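Local structure of Lin2722 protein (Listeria innocua, 3DS8) at residues 21-26 with 61-66. The protein is of unknown function but belongs to an alpha/beta hydrolase family, and may therefore act as a hydrolase. Residues are numbered along the deposited sequence; the frame is centred on the assembly and turned at random.
Sequences KMADQL and IIKFGF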
ATOM      1  N   LYS A  21      11.579  -5.780   8.130  1.00 13.64           N
ATOM      2  CA  LYS A  21      11.524  -5.318   9.518  1.00 14.02           C
ATOM      3  C   LYS A  21      10.085  -5.479  10.006  1.00 14.12           C
ATOM      4  O   LYS A  21       9.830  -6.053  11.090  1.00 12.93           O
ATOM      5  CB  LYS A  21      12.024  -3.912   9.693  1.00 14.25           C
ATOM      6  CG  LYS A  21      12.079  -3.463  11.155  1.00 12.77           C
ATOM      7  CD  LYS A  21      12.531  -2.037  11.302  1.00 13.64           C
ATOM      8  CE  LYS A  21      12.631  -1.580  12.772  1.00 14.31           C
ATOM      9  NZ  LYS A  21      13.046  -0.146  12.925  1.00 16.41           N
HETATM   10  N   MSE A  22       9.173  -4.953   9.212  1.00 14.32           N
HETATM   11  CA  MSE A  22       7.740  -5.108   9.458  1.00 16.41           C
HETATM   12  C   MSE A  22       7.311  -6.562   9.567  1.00 14.28           C
HETATM   13  O   MSE A  22       6.649  -6.968  10.534  1.00 13.55           O
HETATM   14  CB  MSE A  22       6.938  -4.454   8.337  1.00 16.55           C
HETATM   15  CG  MSE A  22       5.477  -4.559   8.588  1.00 18.92           C
HETATM   16 SE   MSE A  22       4.592  -3.622   7.126  1.00 31.88          SE
HETATM   17  CE  MSE A  22       5.048  -1.754   7.656  1.00 18.78           C
ATOM     18  N   ALA A  23       7.685  -7.366   8.576  1.00 13.64           N
ATOM     19  CA  ALA A  23       7.311  -8.764   8.592  1.00 13.54           C
ATOM     20  C   ALA A  23       7.797  -9.492   9.834  1.00 13.08           C
ATOM     21  O   ALA A  23       7.050 -10.293  10.435  1.00 13.55           O
ATOM     22  CB  ALA A  23       7.772  -9.464   7.318  1.00 12.95           C
ATOM     23  N   ASP A  24       9.051  -9.258  10.208  1.00 13.63           N
ATOM     24  CA  ASP A  24       9.634  -9.905  11.379  1.00 13.63           C
ATOM     25  C   ASP A  24       8.887  -9.496  12.655  1.00 13.69           C
ATOM     26  O   ASP A  24       8.674 -10.310  13.530  1.00 13.10           O
ATOM     27  CB  ASP A  24      11.134  -9.578  11.517  1.00 14.67           C
ATOM     28  CG  ASP A  24      12.024 -10.341  10.508  1.00 17.04           C
ATOM     29  OD1 ASP A  24      11.509 -11.236   9.780  1.00 19.41           O
ATOM     30  OD2 ASP A  24      13.251 -10.036  10.472  1.00 19.31           O
ATOM     31  N   GLN A  25       8.509  -8.223  12.765  1.00 14.16           N
ATOM     32  CA  GLN A  25       7.728  -7.779  13.899  1.00 13.69           C
ATOM     33  C   GLN A  25       6.341  -8.491  13.946  1.00 12.53           C
ATOM     34  O   GLN A  25       5.912  -8.962  15.000  1.00 12.60           O
ATOM     35  CB  GLN A  25       7.595  -6.265  13.926  1.00 14.67           C
ATOM     36  CG  GLN A  25       8.823  -5.571  14.496  1.00 17.97           C
ATOM     37  CD  GLN A  25       8.620  -4.082  14.703  1.00 18.20           C
ATOM     38  OE1 GLN A  25       9.240  -3.292  13.997  1.00 28.32           O
ATOM     39  NE2 GLN A  25       7.718  -3.703  15.588  1.00 17.27           N
ATOM     40  N   LEU A  26       5.673  -8.587  12.813  1.00 13.13           N
ATOM     41  CA  LEU A  26       4.372  -9.261  12.768  1.00 13.62           C
ATOM     42  C   LEU A  26       4.493 -10.743  13.117  1.00 13.95           C
ATOM     43  O   LEU A  26       3.638 -11.277  13.843  1.00 13.27           O
ATOM     44  CB  LEU A  26       3.730  -9.120  11.396  1.00 13.14           C
ATOM     45  CG  LEU A  26       3.295  -7.722  11.001  1.00 14.31           C
ATOM     46  CD1 LEU A  26       2.851  -7.730   9.530  1.00 14.70           C
ATOM     47  CD2 LEU A  26       2.204  -7.168  11.904  1.00 17.60           C
ATOM     48  N   ILE A  61       1.880 -14.036   5.479  1.00 13.26           N
ATOM     49  CA  ILE A  61       2.544 -12.946   4.796  1.00 13.15           C
ATOM     50  C   ILE A  61       3.083 -13.400   3.422  1.00 13.20           C
ATOM     51  O   ILE A  61       3.748 -14.445   3.281  1.00 13.21           O
ATOM     52  CB  ILE A  61       3.651 -12.357   5.691  1.00 14.31           C
ATOM     53  CG1 ILE A  61       3.007 -11.675   6.914  1.00 13.43           C
ATOM     54  CG2 ILE A  61       4.563 -11.364   4.900  1.00 14.17           C
ATOM     55  CD1 ILE A  61       4.028 -11.236   7.932  1.00 15.21           C
ATOM     56  N   ILE A  62       2.776 -12.610   2.408  1.00 12.37           N
ATOM     57  CA  ILE A  62       3.337 -12.801   1.074  1.00 13.20           C
ATOM     58  C   ILE A  62       4.357 -11.694   0.797  1.00 12.85           C
ATOM     59  O   ILE A  62       4.015 -10.529   0.561  1.00 12.95           O
ATOM     60  CB  ILE A  62       2.241 -12.814  -0.009  1.00 13.49           C
ATOM     61  CG1 ILE A  62       1.074 -13.741   0.389  1.00 16.25           C
ATOM     62  CG2 ILE A  62       2.876 -13.119  -1.422  1.00 14.12           C
ATOM     63  CD1 ILE A  62       1.371 -15.211   0.594  1.00 20.50           C
ATOM     64  N   LYS A  63       5.621 -12.054   0.894  1.00 12.74           N
ATOM     65  CA  LYS A  63       6.702 -11.123   0.619  1.00 13.22           C
ATOM     66  C   LYS A  63       6.882 -11.080  -0.889  1.00 14.09           C
ATOM     67  O   LYS A  63       7.335 -12.035  -1.497  1.00 14.64           O
ATOM     68  CB  LYS A  63       7.984 -11.570   1.316  1.00 14.26           C
ATOM     69  CG  LYS A  63       7.825 -11.657   2.819  1.00 16.91           C
ATOM     70  CD  LYS A  63       9.156 -11.959   3.520  1.00 16.07           C
ATOM     71  CE  LYS A  63       8.973 -12.070   5.004  1.00 17.69           C
ATOM     72  NZ  LYS A  63      10.253 -12.455   5.675  1.00 19.10           N
ATOM     73  N   PHE A  64       6.547  -9.953  -1.479  1.00 13.39           N
ATOM     74  CA  PHE A  64       6.481  -9.877  -2.936  1.00 14.31           C
ATOM     75  C   PHE A  64       7.665  -9.126  -3.540  1.00 14.83           C
ATOM     76  O   PHE A  64       8.085  -8.096  -3.015  1.00 15.95           O
ATOM     77  CB  PHE A  64       5.161  -9.235  -3.365  1.00 14.84           C
ATOM     78  CG  PHE A  64       4.785  -9.559  -4.756  1.00 15.38           C
ATOM     79  CD1 PHE A  64       4.068 -10.709  -5.033  1.00 13.84           C
ATOM     80  CD2 PHE A  64       5.175  -8.742  -5.797  1.00 16.89           C
ATOM     81  CE1 PHE A  64       3.738 -11.049  -6.320  1.00 16.97           C
ATOM     82  CE2 PHE A  64       4.842  -9.064  -7.105  1.00 16.33           C
ATOM     83  CZ  PHE A  64       4.126 -10.227  -7.374  1.00 16.32           C
ATOM     84  N   GLY A  65       8.175  -9.607  -4.672  1.00 13.56           N
ATOM     85  CA  GLY A  65       9.258  -8.919  -5.333  1.00 14.74           C
ATOM     86  C   GLY A  65       9.016  -8.786  -6.819  1.00 14.22           C
ATOM     87  O   GLY A  65       8.685  -9.748  -7.461  1.00 14.49           O
ATOM     88  N   PHE A  66       9.234  -7.597  -7.358  1.00 15.40           N
ATOM     89  CA  PHE A  66       9.301  -7.386  -8.807  1.00 14.87           C
ATOM     90  C   PHE A  66      10.750  -7.374  -9.281  1.00 16.84           C
ATOM     91  O   PHE A  66      11.531  -6.500  -8.874  1.00 14.84           O
ATOM     92  CB  PHE A  66       8.681  -6.040  -9.153  1.00 15.17           C
ATOM     93  CG  PHE A  66       7.214  -5.949  -8.886  1.00 15.06           C
ATOM     94  CD1 PHE A  66       6.319  -6.519  -9.759  1.00 16.56           C
ATOM     95  CD2 PHE A  66       6.726  -5.306  -7.756  1.00 16.31           C
ATOM     96  CE1 PHE A  66       4.942  -6.437  -9.531  1.00 16.91           C
ATOM     97  CE2 PHE A  66       5.368  -5.266  -7.491  1.00 14.74           C
ATOM     98  CZ  PHE A  66       4.462  -5.806  -8.418  1.00 15.82           C
TER
HETATM   99  O   HOH W   1       9.485 -12.403   8.419  1.00 23.04           O
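Ala23, Leu26, Ile61 and Lys63 form a helix-on-sheet packing contact in an alpha/beta-hydrolase fold: helix 20-30 lies over one face of the central mixed sheet, where it meets the start of strand 61-66. The two segments run nearly antiparallel, at 168°, with their axes 10.5 Å apart. Small Ala23 suits the helix face turned to the sheet, since its CA can come within 7.4 Å of the CA of Ile61. The branched Ile61 reaches from the strand toward the helix with CG1 anti to its carbonyl carbon (chi1 -67°) and CD1 extended beyond it (chi2 172°), so that CD1 ends between two helix residues about one turn apart. There CD1 lies 4.2 Å from CB of Ala23 and 4.0 Å from CD1 of Leu26. Leu8 of the neighbouring strand 6-9 also touches both Ala23 and Ile61, while Tyr236 of helix 229-240 packs on Leu26.

At the solvent-facing border Lys63 serves two roles, as a long chain with a charged end can. Extended beyond CG, it passes its methylene CE 3.7 Å from CB of Ala23 and delivers the ammonium group to a salt bridge with Asp20, the first residue of helix 20-30. Asp24 answers it less directly: a water donates to OD1 of Asp24 at 2.7 Å and accepts from NZ of Lys63 at 2.8 Å.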